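Local coordinates for Alr3699 protein (Nostoc sp., PDB 4XSO), which is a glycosyltransferase-family protein of GT-B fold, with two Rossmann-like domains facing each other across a cleft, at residues M7-L12 with K30-R35; Y101-K106 with V123-D128; L153-S158 with K176-G181; T291-F296 with A313-A318. All coordinates share one frame; numbering follows the deposited sequence.

Contact 1 (M7-L12 with K30-R35)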
loop_
_atom_site.group_PDB
_atom_site.type_symbol
_atom_site.label_atom_id
_atom_site.label_comp_id
_atom_site.label_asym_id
_atom_site.label_seq_id
_atom_site.Cartn_x
_atom_site.Cartn_y
_atom_site.Cartn_z
ATOM N N MET A 7 -22.284 10.645 8.799
ATOM C CA MET A 7 -21.137 9.701 8.756
ATOM C C MET A 7 -21.463 8.559 7.782
ATOM O O MET A 7 -22.308 7.700 8.085
ATOM C CB MET A 7 -20.838 9.111 10.142
ATOM C CG MET A 7 -19.757 8.034 10.132
ATOM S SD MET A 7 -19.110 7.485 11.744
ATOM C CE MET A 7 -19.382 8.913 12.815
ATOM N N LYS A 8 -20.776 8.550 6.642
ATOM C CA LYS A 8 -20.752 7.392 5.728
ATOM C C LYS A 8 -19.605 6.462 6.057
ATOM O O LYS A 8 -18.434 6.917 6.232
ATOM C CB LYS A 8 -20.634 7.833 4.277
ATOM C CG LYS A 8 -21.769 8.752 3.842
ATOM C CD LYS A 8 -21.575 9.258 2.403
ATOM C CE LYS A 8 -22.053 8.241 1.367
ATOM N NZ LYS A 8 -21.430 8.379 0.007
ATOM N N ILE A 9 -19.921 5.165 6.149
ATOM C CA ILE A 9 -18.912 4.174 6.487
ATOM C C ILE A 9 -18.565 3.285 5.340
ATOM O O ILE A 9 -19.484 2.744 4.694
ATOM C CB ILE A 9 -19.345 3.289 7.674
ATOM C CG1 ILE A 9 -19.751 4.134 8.858
ATOM C CG2 ILE A 9 -18.242 2.253 8.020
ATOM C CD1 ILE A 9 -20.045 3.306 10.129
ATOM N N LEU A 10 -17.253 3.110 5.110
ATOM C CA LEU A 10 -16.793 2.135 4.246
ATOM C C LEU A 10 -16.251 0.960 5.103
ATOM O O LEU A 10 -15.200 1.066 5.741
ATOM C CB LEU A 10 -15.747 2.728 3.211
ATOM C CG LEU A 10 -15.012 1.604 2.431
ATOM C CD1 LEU A 10 -15.947 0.900 1.482
ATOM C CD2 LEU A 10 -13.790 2.074 1.639
ATOM N N PHE A 11 -16.979 -0.134 5.093
ATOM C CA PHE A 11 -16.656 -1.361 5.822
ATOM C C PHE A 11 -15.856 -2.141 4.837
ATOM O O PHE A 11 -16.197 -2.138 3.637
ATOM C CB PHE A 11 -17.894 -2.185 6.223
ATOM C CG PHE A 11 -18.786 -1.540 7.258
ATOM C CD1 PHE A 11 -18.498 -1.649 8.623
ATOM C CD2 PHE A 11 -19.931 -0.838 6.873
ATOM C CE1 PHE A 11 -19.304 -1.071 9.570
ATOM C CE2 PHE A 11 -20.809 -0.376 7.852
ATOM C CZ PHE A 11 -20.483 -0.431 9.181
ATOM N N LEU A 12 -14.812 -2.796 5.337
ATOM C CA LEU A 12 -13.983 -3.643 4.534
ATOM C C LEU A 12 -13.805 -5.003 5.143
ATOM O O LEU A 12 -13.586 -5.172 6.357
ATOM C CB LEU A 12 -12.574 -3.013 4.380
ATOM C CG LEU A 12 -12.432 -1.749 3.590
ATOM C CD1 LEU A 12 -10.965 -1.260 3.675
ATOM C CD2 LEU A 12 -12.837 -2.040 2.145
ATOM N N LYS A 30 -26.147 -2.990 9.425
ATOM C CA LYS A 30 -27.543 -2.736 9.112
ATOM C C LYS A 30 -28.044 -1.370 9.478
ATOM O O LYS A 30 -28.743 -0.786 8.677
ATOM C CB LYS A 30 -28.504 -3.811 9.707
ATOM C CG LYS A 30 -28.868 -4.913 8.706
ATOM C CD LYS A 30 -29.973 -5.863 9.196
ATOM C CE LYS A 30 -29.469 -6.898 10.197
ATOM N NZ LYS A 30 -30.451 -7.990 10.470
ATOM N N PRO A 31 -27.689 -0.853 10.683
ATOM C CA PRO A 31 -28.113 0.469 11.084
ATOM C C PRO A 31 -27.570 1.551 10.163
ATOM O O PRO A 31 -28.068 2.700 10.205
ATOM C CB PRO A 31 -27.543 0.637 12.504
ATOM C CG PRO A 31 -27.319 -0.739 12.982
ATOM C CD PRO A 31 -27.008 -1.565 11.776
ATOM N N TYR A 32 -26.568 1.199 9.357
ATOM C CA TYR A 32 -25.855 2.238 8.550
ATOM C C TYR A 32 -26.079 1.986 7.068
ATOM O O TYR A 32 -25.457 2.632 6.214
ATOM C CB TYR A 32 -24.325 2.215 8.838
ATOM C CG TYR A 32 -24.066 2.484 10.262
ATOM C CD1 TYR A 32 -24.117 3.803 10.746
ATOM C CD2 TYR A 32 -23.729 1.453 11.139
ATOM C CE1 TYR A 32 -23.921 4.104 12.089
ATOM C CE2 TYR A 32 -23.504 1.727 12.485
ATOM C CZ TYR A 32 -23.600 3.046 12.957
ATOM O OH TYR A 32 -23.465 3.305 14.298
ATOM N N ARG A 33 -27.003 1.082 6.749
ATOM C CA ARG A 33 -27.084 0.620 5.435
ATOM C C ARG A 33 -27.527 1.687 4.408
ATOM O O ARG A 33 -27.339 1.432 3.237
ATOM C CB ARG A 33 -27.880 -0.687 5.318
ATOM C CG ARG A 33 -29.355 -0.515 5.346
ATOM C CD ARG A 33 -30.011 -1.856 5.265
ATOM N NE ARG A 33 -31.438 -1.658 5.150
ATOM C CZ ARG A 33 -32.341 -2.623 5.258
ATOM N NH1 ARG A 33 -33.621 -2.322 5.107
ATOM N NH2 ARG A 33 -31.981 -3.886 5.492
ATOM N N ASP A 34 -28.084 2.831 4.819
ATOM C CA ASP A 34 -28.358 3.923 3.872
ATOM C C ASP A 34 -27.134 4.839 3.666
ATOM O O ASP A 34 -27.146 5.761 2.863
ATOM C CB ASP A 34 -29.495 4.767 4.372
ATOM C CG ASP A 34 -29.292 5.205 5.839
ATOM O OD1 ASP A 34 -28.476 4.602 6.643
ATOM O OD2 ASP A 34 -29.913 6.185 6.171
ATOM N N ARG A 35 -26.068 4.577 4.389
ATOM C CA ARG A 35 -24.892 5.427 4.311
ATOM C C ARG A 35 -23.609 4.588 4.504
ATOM O O ARG A 35 -22.628 5.013 5.164
ATOM C CB ARG A 35 -25.001 6.568 5.352
ATOM C CG ARG A 35 -25.096 6.109 6.819
ATOM C CD ARG A 35 -25.555 7.262 7.707
ATOM N NE ARG A 35 -25.948 6.950 9.085
ATOM C CZ ARG A 35 -25.255 7.147 10.202
ATOM N NH1 ARG A 35 -24.030 7.624 10.241
ATOM N NH2 ARG A 35 -25.791 6.812 11.322
#
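The Tyr-32 ring is sandwiched: Ile-9 CD1 sits over the centre of one face, 4.1 Å from the Tyr-32 ring centroid and 10° off the normal, a clear CH-pi contact, while Pro-31 CB lies against the opposite face, nearer the rim. At the edge of the same ring is the Arg-35 guanidinium, and that group in turn takes Tyr-32 CD1 over its own face. Phe-11 meets Tyr-32 with its far end, Phe-11 CZ coming to 4.2 Å from Tyr-32 CD2, and carries Ile-9 CG2 over the centre of one face. Ile-9 therefore wedges between two aromatic rings: with CG1 beside the backbone N (chi1 -53°), one branch reaches Tyr-32 and the other Phe-11.

Arg-35 clamps the start of strand 9-13 through two groups. Its chain, extended from CG to NE, runs past the Met-7 carbonyl, and NH1 gives a hydrogen bond of 2.8 Å to Met-7 O, in the carbonyl plane on a lone pair. Its own backbone O accepts from Ile-9 N at 2.9 Å and also takes a CA-H...O contact from Lys-8 CA. These bonds follow the type I turn from Tyr-32 to Arg-35, which ends the link after helix 20-29 just before strand 36-40. Helix 370-382 covers the apolar part through Ala-378 and Leu-381.

Chemically, the contact has a buried aliphatic-aromatic side and a more exposed polar side, formed by Met-7, Lys-8 and Arg-35. The positive guanidinium, at the edge of the tyrosine ring and bound to a carbonyl, would probably polarise that Met-7 C=O.

Contact 2 (Y101-K106 with V123-D128)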
loop_
_atom_site.group_PDB
_atom_site.type_symbol
_atom_site.label_atom_id
_atom_site.label_comp_id
_atom_site.label_asym_id
_atom_site.label_seq_id
_atom_site.Cartn_x
_atom_site.Cartn_y
_atom_site.Cartn_z
ATOM N N TYR A 101 -13.873 1.092 8.129
ATOM C CA TYR A 101 -14.081 0.162 9.248
ATOM C C TYR A 101 -13.661 -1.216 8.764
ATOM O O TYR A 101 -14.372 -1.871 7.991
ATOM C CB TYR A 101 -15.553 0.247 9.679
ATOM C CG TYR A 101 -15.980 -0.421 10.930
ATOM C CD1 TYR A 101 -15.986 -1.792 11.057
ATOM C CD2 TYR A 101 -16.565 0.334 11.949
ATOM C CE1 TYR A 101 -16.512 -2.413 12.186
ATOM C CE2 TYR A 101 -17.082 -0.267 13.102
ATOM C CZ TYR A 101 -17.054 -1.628 13.222
ATOM O OH TYR A 101 -17.572 -2.217 14.355
ATOM N N ALA A 102 -12.443 -1.578 9.135
ATOM C CA ALA A 102 -11.811 -2.856 8.720
ATOM C C ALA A 102 -12.169 -3.954 9.698
ATOM O O ALA A 102 -11.931 -3.835 10.914
ATOM C CB ALA A 102 -10.310 -2.686 8.644
ATOM N N ASN A 103 -12.700 -5.040 9.131
ATOM C CA ASN A 103 -13.292 -6.118 9.876
ATOM C C ASN A 103 -12.475 -7.434 9.901
ATOM O O ASN A 103 -12.870 -8.394 10.536
ATOM C CB ASN A 103 -14.711 -6.340 9.368
ATOM C CG ASN A 103 -15.605 -7.000 10.419
ATOM O OD1 ASN A 103 -15.775 -6.471 11.480
ATOM N ND2 ASN A 103 -16.208 -8.144 10.086
ATOM N N THR A 104 -11.338 -7.448 9.220
ATOM C CA THR A 104 -10.492 -8.630 9.125
ATOM C C THR A 104 -9.095 -8.132 8.900
ATOM O O THR A 104 -8.866 -6.914 8.702
ATOM C CB THR A 104 -10.863 -9.590 7.950
ATOM O OG1 THR A 104 -10.499 -8.988 6.692
ATOM C CG2 THR A 104 -12.316 -9.969 7.975
ATOM N N GLN A 105 -8.111 -9.048 9.018
ATOM C CA GLN A 105 -6.694 -8.640 8.935
ATOM C C GLN A 105 -6.206 -8.031 7.653
ATOM O O GLN A 105 -5.512 -7.016 7.654
ATOM C CB GLN A 105 -5.750 -9.815 9.222
ATOM C CG GLN A 105 -5.502 -10.060 10.669
ATOM C CD GLN A 105 -4.489 -11.186 10.905
ATOM O OE1 GLN A 105 -4.827 -12.231 11.487
ATOM N NE2 GLN A 105 -3.253 -10.987 10.437
ATOM N N LYS A 106 -6.461 -8.690 6.553
ATOM C CA LYS A 106 -6.128 -8.089 5.277
ATOM C C LYS A 106 -6.887 -6.791 5.004
ATOM O O LYS A 106 -6.405 -5.905 4.253
ATOM C CB LYS A 106 -6.466 -9.055 4.159
ATOM C CG LYS A 106 -5.863 -10.478 4.308
ATOM C CD LYS A 106 -5.676 -11.088 2.919
ATOM C CE LYS A 106 -6.003 -12.560 2.847
ATOM N NZ LYS A 106 -4.860 -13.382 3.297
ATOM N N VAL A 123 -11.060 2.460 11.828
ATOM C CA VAL A 123 -11.435 1.591 12.922
ATOM C C VAL A 123 -11.138 0.194 12.468
ATOM O O VAL A 123 -11.438 -0.183 11.347
ATOM C CB VAL A 123 -12.948 1.656 13.236
ATOM C CG1 VAL A 123 -13.241 0.639 14.315
ATOM C CG2 VAL A 123 -13.374 3.071 13.689
ATOM N N TYR A 124 -10.497 -0.559 13.325
ATOM C CA TYR A 124 -10.267 -1.943 13.154
ATOM C C TYR A 124 -11.136 -2.710 14.187
ATOM O O TYR A 124 -11.006 -2.492 15.365
ATOM C CB TYR A 124 -8.796 -2.226 13.463
ATOM C CG TYR A 124 -8.311 -3.670 13.392
ATOM C CD1 TYR A 124 -8.890 -4.583 12.579
ATOM C CD2 TYR A 124 -7.175 -4.070 14.132
ATOM C CE1 TYR A 124 -8.406 -5.876 12.493
ATOM C CE2 TYR A 124 -6.677 -5.356 14.068
ATOM C CZ TYR A 124 -7.301 -6.246 13.230
ATOM O OH TYR A 124 -6.818 -7.525 13.084
ATOM N N HIS A 125 -12.002 -3.582 13.711
ATOM C CA HIS A 125 -12.755 -4.502 14.570
ATOM C C HIS A 125 -12.138 -5.835 14.518
ATOM O O HIS A 125 -12.109 -6.445 13.457
ATOM C CB HIS A 125 -14.168 -4.607 14.061
ATOM C CG HIS A 125 -15.090 -5.197 15.049
ATOM N ND1 HIS A 125 -16.376 -4.759 15.181
ATOM C CD2 HIS A 125 -14.916 -6.176 15.973
ATOM C CE1 HIS A 125 -16.979 -5.460 16.123
ATOM N NE2 HIS A 125 -16.120 -6.331 16.614
ATOM N N LEU A 126 -11.547 -6.211 15.647
ATOM C CA LEU A 126 -10.702 -7.354 15.780
ATOM C C LEU A 126 -11.616 -8.492 16.222
ATOM O O LEU A 126 -12.176 -8.478 17.351
ATOM C CB LEU A 126 -9.678 -7.031 16.862
ATOM C CG LEU A 126 -8.677 -8.128 17.274
ATOM C CD1 LEU A 126 -7.781 -8.571 16.126
ATOM C CD2 LEU A 126 -7.809 -7.656 18.420
ATOM N N HIS A 127 -11.797 -9.469 15.354
ATOM C CA HIS A 127 -12.598 -10.611 15.664
ATOM C C HIS A 127 -11.737 -11.862 15.934
ATOM O O HIS A 127 -12.304 -12.920 16.243
ATOM C CB HIS A 127 -13.558 -10.951 14.531
ATOM C CG HIS A 127 -14.555 -9.883 14.222
ATOM N ND1 HIS A 127 -15.720 -9.746 14.926
ATOM C CD2 HIS A 127 -14.581 -8.924 13.268
ATOM C CE1 HIS A 127 -16.426 -8.741 14.448
ATOM N NE2 HIS A 127 -15.770 -8.239 13.422
ATOM N N ASP A 128 -10.407 -11.747 15.827
ATOM C CA ASP A 128 -9.507 -12.920 15.981
ATOM C C ASP A 128 -8.720 -12.819 17.282
ATOM O O ASP A 128 -8.527 -11.731 17.830
ATOM C CB ASP A 128 -8.463 -12.995 14.866
ATOM C CG ASP A 128 -9.071 -12.979 13.446
ATOM O OD1 ASP A 128 -9.926 -13.822 13.179
ATOM O OD2 ASP A 128 -8.637 -12.156 12.606
HETATM O O HOH W 1 -11.093 -8.947 12.637
HETATM O O HOH W 2 -8.731 -11.675 9.843
#
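Tyr-101 and His-125 point the same way from neighbouring strands and meet rim to rim, their planes inclined. Both have CG anti to the backbone N (chi1 -170° for Tyr-101, -164° for His-125), which lays the side chains alongside each other and brings Tyr-101 OH to 2.9 Å from His-125 ND1, a hydrogen bond in which either may donate. Val-123 CG1 lies over one face of the Tyr-101 ring, toward its rim.

Beyond the strand ends, Asn-103 and His-127 cross with amide and imidazole planes steeply inclined. His-127 NE2 donates to Asn-103 OD1 at 2.6 Å; the acceptor lies in the imidazole plane, but the donor stands 37° above the plane of the amide carbonyl and so misses its lone pairs. Asn-103 ND2 is held by Asp-13 and Ala-21, which helps fix the amide's rotation, while His-127 ND1 binds a glycerol. His-127 CE1 also lies over a face of the His-125 ring, near its rim.

On the face of the sheet that carries Ala-102 and Tyr-124, Tyr-124 turns its edge to Ala-102 O, and its OH lies 3.7 Å from Gln-105 CG. One water joins Asn-103 O, His-125 O and His-127 N; a second bridges Gln-105 N to Asp-128 OD2. Gln-105 OE1 is buried here with no partner in the model.

Backbone bonds Ala-102 N to Val-123 O and His-125 N to Ala-102 O, each 2.8 Å, make the parallel ladder. Strand 99-102, helix 105-118 and strand 122-126 form a beta-alpha-beta unit of the Rossmann-like N-terminal domain, with polar residues gathered at the C-terminal ends of its strands.

Contact 3 (L153-S158 with K176-G181)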
loop_
_atom_site.group_PDB
_atom_site.type_symbol
_atom_site.label_atom_id
_atom_site.label_comp_id
_atom_site.label_asym_id
_atom_site.label_seq_id
_atom_site.Cartn_x
_atom_site.Cartn_y
_atom_site.Cartn_z
ATOM N N LEU A 153 -9.042 3.448 16.639
ATOM C CA LEU A 153 -9.753 2.657 17.597
ATOM C C LEU A 153 -9.639 1.187 17.144
ATOM O O LEU A 153 -9.721 0.894 15.971
ATOM C CB LEU A 153 -11.215 3.108 17.593
ATOM C CG LEU A 153 -12.154 2.111 18.228
ATOM C CD1 LEU A 153 -11.984 2.179 19.738
ATOM C CD2 LEU A 153 -13.584 2.454 17.799
ATOM N N VAL A 154 -9.454 0.285 18.095
ATOM C CA VAL A 154 -9.450 -1.145 17.826
ATOM C C VAL A 154 -10.580 -1.747 18.662
ATOM O O VAL A 154 -10.521 -1.726 19.882
ATOM C CB VAL A 154 -8.124 -1.758 18.230
ATOM C CG1 VAL A 154 -8.185 -3.272 18.186
ATOM C CG2 VAL A 154 -7.034 -1.234 17.293
ATOM N N ILE A 155 -11.633 -2.228 18.004
ATOM C CA ILE A 155 -12.767 -2.825 18.700
ATOM C C ILE A 155 -12.492 -4.278 18.811
ATOM O O ILE A 155 -12.228 -4.943 17.812
ATOM C CB ILE A 155 -14.092 -2.587 17.937
ATOM C CG1 ILE A 155 -14.400 -1.092 17.911
ATOM C CG2 ILE A 155 -15.232 -3.294 18.638
ATOM C CD1 ILE A 155 -15.626 -0.756 17.077
ATOM N N ALA A 156 -12.460 -4.791 20.027
ATOM C CA ALA A 156 -12.196 -6.228 20.233
ATOM C C ALA A 156 -13.473 -6.955 20.680
ATOM O O ALA A 156 -14.241 -6.402 21.443
ATOM C CB ALA A 156 -11.081 -6.422 21.240
ATOM N N ASN A 157 -13.726 -8.142 20.135
ATOM C CA ASN A 157 -14.966 -8.876 20.381
ATOM C C ASN A 157 -14.966 -9.591 21.709
ATOM O O ASN A 157 -15.995 -10.095 22.201
ATOM C CB ASN A 157 -15.290 -9.774 19.199
ATOM C CG ASN A 157 -14.248 -10.905 18.995
ATOM O OD1 ASN A 157 -13.187 -10.938 19.652
ATOM N ND2 ASN A 157 -14.585 -11.845 18.100
ATOM N N SER A 158 -13.845 -9.500 22.411
ATOM C CA SER A 158 -13.754 -10.135 23.707
ATOM C C SER A 158 -12.474 -9.664 24.416
ATOM O O SER A 158 -11.533 -9.164 23.770
ATOM C CB SER A 158 -13.716 -11.645 23.530
ATOM O OG SER A 158 -12.475 -12.024 22.976
ATOM N N LYS A 176 -11.088 -1.297 22.859
ATOM C CA LYS A 176 -12.309 -1.275 23.578
ATOM C C LYS A 176 -12.979 -2.600 23.274
ATOM O O LYS A 176 -13.106 -2.959 22.102
ATOM C CB LYS A 176 -13.222 -0.186 23.059
ATOM C CG LYS A 176 -14.533 -0.162 23.873
ATOM C CD LYS A 176 -15.442 1.008 23.567
ATOM C CE LYS A 176 -16.877 0.660 23.998
ATOM N NZ LYS A 176 -17.032 0.274 25.429
ATOM N N VAL A 177 -13.531 -3.268 24.272
ATOM C CA VAL A 177 -14.195 -4.517 24.054
ATOM C C VAL A 177 -15.673 -4.240 23.738
ATOM O O VAL A 177 -16.271 -3.522 24.468
ATOM C CB VAL A 177 -14.095 -5.500 25.256
ATOM C CG1 VAL A 177 -15.012 -6.658 25.103
ATOM C CG2 VAL A 177 -12.641 -5.992 25.450
ATOM N N ILE A 178 -16.203 -4.753 22.641
ATOM C CA ILE A 178 -17.661 -4.672 22.357
ATOM C C ILE A 178 -18.020 -6.054 21.858
ATOM O O ILE A 178 -17.486 -6.534 20.881
ATOM C CB ILE A 178 -18.044 -3.633 21.311
ATOM C CG1 ILE A 178 -17.649 -2.241 21.747
ATOM C CG2 ILE A 178 -19.565 -3.640 21.058
ATOM C CD1 ILE A 178 -18.011 -1.201 20.727
ATOM N N TYR A 179 -18.949 -6.710 22.571
ATOM C CA TYR A 179 -19.309 -8.106 22.319
ATOM C C TYR A 179 -20.225 -8.113 21.066
ATOM O O TYR A 179 -20.751 -7.098 20.689
ATOM C CB TYR A 179 -20.015 -8.627 23.579
ATOM C CG TYR A 179 -19.101 -8.834 24.790
ATOM C CD1 TYR A 179 -17.978 -9.666 24.681
ATOM C CD2 TYR A 179 -19.402 -8.327 26.061
ATOM C CE1 TYR A 179 -17.128 -9.918 25.763
ATOM C CE2 TYR A 179 -18.525 -8.601 27.175
ATOM C CZ TYR A 179 -17.397 -9.403 27.011
ATOM O OH TYR A 179 -16.448 -9.736 28.066
ATOM N N ASN A 180 -20.384 -9.276 20.428
ATOM C CA ASN A 180 -21.367 -9.535 19.387
ATOM C C ASN A 180 -22.794 -9.321 19.956
ATOM O O ASN A 180 -23.093 -9.568 21.150
ATOM C CB ASN A 180 -21.230 -10.973 18.880
ATOM C CG ASN A 180 -19.998 -11.231 18.011
ATOM O OD1 ASN A 180 -18.970 -10.541 18.071
ATOM N ND2 ASN A 180 -20.059 -12.304 17.283
ATOM N N GLY A 181 -23.673 -8.811 19.127
ATOM C CA GLY A 181 -25.069 -8.578 19.570
ATOM C C GLY A 181 -25.992 -9.551 18.842
ATOM O O GLY A 181 -25.641 -10.015 17.782
#
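Three backbone hydrogen bonds stitch 153-158 to 176-181. Ala-156 is gripped twice: its N donates to Lys-176 O at 2.8 Å, nearly straight at 170°, and its O accepts from Ile-178 N, also at 2.8 Å. Lys-176 N to Val-154 O, 3.1 Å, is the longer rung. Ala-156 O also takes a CA-H...O contact from Val-177 CA at 3.2 Å, and past the last rung Asn-157 CA approaches Ile-178 O.

Ile-155 pairs with Lys-176 and Ala-156 with Val-177 in parallel register. This is the last beta-alpha-beta unit of the seven-stranded Rossmann-like sheet, its strands linked through helix 159-167; the edge strand within the chain is 175-177. Ser-158 is the N-cap of that helix: OG bonds to Ser-161 N and also to Pro-295 O of the other domain. Asn-157 ND2 bonds a glycerol and Asn-157 OD1 bonds Ser-161 OG.

Packing differs on the two faces. On the Ile-155 face, Ile-155 CG2, anti to the backbone N, meets Ile-178 CB at 3.9 Å, and Ile-178 packs on helix 370-382. On the face of Ala-156, the two methyls of Val-177 divide: CG1 nears Ser-158 CA and CG2 nears Ser-158 O. Val-177 CG1 also lies over one face of the Tyr-179 ring, toward its rim, while the ring's edge meets Asn-157 O, 3.2 Å from Tyr-179 CD1. The phenol OH continues to Glu-320.

Contact 4 (T291-F296 with A313-A318)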
loop_
_atom_site.group_PDB
_atom_site.type_symbol
_atom_site.label_atom_id
_atom_site.label_comp_id
_atom_site.label_asym_id
_atom_site.label_seq_id
_atom_site.Cartn_x
_atom_site.Cartn_y
_atom_site.Cartn_z
ATOM N N THR A 291 -11.634 -27.341 20.760
ATOM C CA THR A 291 -10.350 -27.775 21.342
ATOM C C THR A 291 -9.305 -26.741 21.119
ATOM O O THR A 291 -8.183 -26.952 21.431
ATOM C CB THR A 291 -9.878 -29.097 20.739
ATOM O OG1 THR A 291 -9.863 -28.989 19.307
ATOM C CG2 THR A 291 -10.805 -30.202 21.135
ATOM N N ALA A 292 -9.686 -25.616 20.527
ATOM C CA ALA A 292 -8.804 -24.523 20.392
ATOM C C ALA A 292 -9.571 -23.271 20.838
ATOM O O ALA A 292 -10.784 -23.191 20.605
ATOM C CB ALA A 292 -8.349 -24.406 18.934
ATOM N N PRO A 293 -8.867 -22.323 21.491
ATOM C CA PRO A 293 -9.527 -21.192 22.088
ATOM C C PRO A 293 -10.188 -20.372 21.010
ATOM O O PRO A 293 -9.590 -20.106 20.003
ATOM C CB PRO A 293 -8.370 -20.375 22.680
ATOM C CG PRO A 293 -7.235 -21.342 22.858
ATOM C CD PRO A 293 -7.398 -22.274 21.709
ATOM N N GLU A 294 -11.409 -19.984 21.234
ATOM C CA GLU A 294 -12.161 -19.187 20.311
ATOM C C GLU A 294 -12.344 -17.768 20.890
ATOM O O GLU A 294 -12.429 -17.559 22.126
ATOM C CB GLU A 294 -13.532 -19.850 20.028
ATOM C CG GLU A 294 -13.420 -21.202 19.263
ATOM C CD GLU A 294 -14.750 -21.918 19.072
ATOM O OE1 GLU A 294 -15.781 -21.470 19.641
ATOM O OE2 GLU A 294 -14.783 -22.933 18.330
ATOM N N PRO A 295 -12.428 -16.774 19.990
ATOM C CA PRO A 295 -12.491 -15.388 20.462
ATOM C C PRO A 295 -13.816 -14.987 21.134
ATOM O O PRO A 295 -13.789 -14.231 22.063
ATOM C CB PRO A 295 -12.244 -14.564 19.200
ATOM C CG PRO A 295 -12.475 -15.475 18.064
ATOM C CD PRO A 295 -12.200 -16.864 18.545
ATOM N N PHE A 296 -14.916 -15.580 20.693
ATOM C CA PHE A 296 -16.260 -15.344 21.196
ATOM C C PHE A 296 -17.176 -16.505 20.713
ATOM O O PHE A 296 -17.451 -16.644 19.511
ATOM C CB PHE A 296 -16.833 -14.095 20.512
ATOM C CG PHE A 296 -18.190 -13.687 21.036
ATOM C CD1 PHE A 296 -19.358 -14.245 20.550
ATOM C CD2 PHE A 296 -18.286 -12.703 22.051
ATOM C CE1 PHE A 296 -20.602 -13.821 21.043
ATOM C CE2 PHE A 296 -19.526 -12.286 22.533
ATOM C CZ PHE A 296 -20.668 -12.856 22.031
ATOM N N ALA A 313 -16.176 -25.202 26.501
ATOM C CA ALA A 313 -14.774 -25.514 26.760
ATOM C C ALA A 313 -14.163 -24.263 27.371
ATOM O O ALA A 313 -14.440 -23.159 26.901
ATOM C CB ALA A 313 -14.076 -25.938 25.458
ATOM N N LYS A 314 -13.440 -24.417 28.480
ATOM C CA LYS A 314 -12.850 -23.318 29.218
ATOM C C LYS A 314 -11.565 -22.790 28.566
ATOM O O LYS A 314 -10.435 -23.134 28.987
ATOM C CB LYS A 314 -12.582 -23.749 30.644
ATOM C CG LYS A 314 -12.284 -22.606 31.573
ATOM C CD LYS A 314 -11.976 -23.027 33.010
ATOM C CE LYS A 314 -11.310 -21.866 33.762
ATOM N NZ LYS A 314 -11.926 -21.619 35.096
ATOM N N ALA A 315 -11.767 -21.966 27.540
ATOM C CA ALA A 315 -10.721 -21.293 26.771
ATOM C C ALA A 315 -11.281 -20.068 25.996
ATOM O O ALA A 315 -12.506 -19.990 25.695
ATOM C CB ALA A 315 -10.076 -22.270 25.800
ATOM N N GLY A 316 -10.393 -19.102 25.720
ATOM C CA GLY A 316 -10.738 -17.928 24.940
ATOM C C GLY A 316 -11.950 -17.203 25.457
ATOM O O GLY A 316 -12.101 -17.052 26.626
ATOM N N GLY A 317 -12.848 -16.818 24.569
ATOM C CA GLY A 317 -13.977 -15.994 24.928
ATOM C C GLY A 317 -14.973 -16.647 25.864
ATOM O O GLY A 317 -15.642 -15.916 26.636
ATOM N N ALA A 318 -15.046 -17.996 25.837
ATOM C CA ALA A 318 -16.034 -18.759 26.636
ATOM C C ALA A 318 -15.994 -18.417 28.107
ATOM O O ALA A 318 -17.024 -18.305 28.792
ATOM C CB ALA A 318 -15.807 -20.269 26.467
#
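Two irregular loops meet here largely through their backbones, at the C-terminal ends of strands 285-287 and 310-313 in the second domain. Glu-294 and Gly-317 make the central bond: Gly-317 N donates to Glu-294 O at 2.6 Å, almost straight at 175°. The same carbonyl oxygen is approached by Gly-316 CA at 3.3 Å, and Pro-295 O lies 3.4 Å from Gly-317 CA, so each of the two glycines brings a CA-H to a backbone oxygen.

A type II' turn from Ala-315 to Ala-318 presents these donors. Gly-316 has positive phi (53°), a conformation that favours glycine, and the two alpha carbons lie so close to Glu-294 O and Pro-295 O that the approach relies on glycine at both positions. In the GT-B fold, loops at these strand ends of the C-terminal Rossmann-like domain face the cleft; here they lead into helices 298-305 and 318-321.

Apolar contact is small and lies at one end, where the Pro-293 ring rests beside the methyl of Ala-315, Pro-293 CB to Ala-315 CB 4.0 Å. Glu-294 sends its side chain elsewhere: OE1 bonds His-288 NE2 and OE2 bonds Ser-290 OG, two grips that help fix the carboxylate's rotation. Phe-296, with CG anti to its N (chi1 -175°), packs on Tyr-179, Val-301 and Leu-321.

Contacts 1, 2 and 3 follow one another across the seven-stranded sheet of the N-terminal domain. Contacts 1 and 2, centres 15 Å apart, join where strand 9-13 pairs with 99-102 (Leu-10 O to Tyr-101 N, 2.7 Å); contacts 2 and 3, centres 10 Å apart, join through Leu-126 N and Ile-155 O at 2.6 Å. Contact 4 belongs to the other domain, yet touches contact 3 at Asn-180 CB to Phe-296 CE1, 3.6 Å, and contact 2 at His-127 O to Pro-295 CG, 3.1 Å. Glycerol, probably from the crystallisation liquor, lies close to His-127, Asn-157 and Phe-296 and may mark a pocket between the domains, while contact 1 is about 30 Å from contact 4, centre to centre.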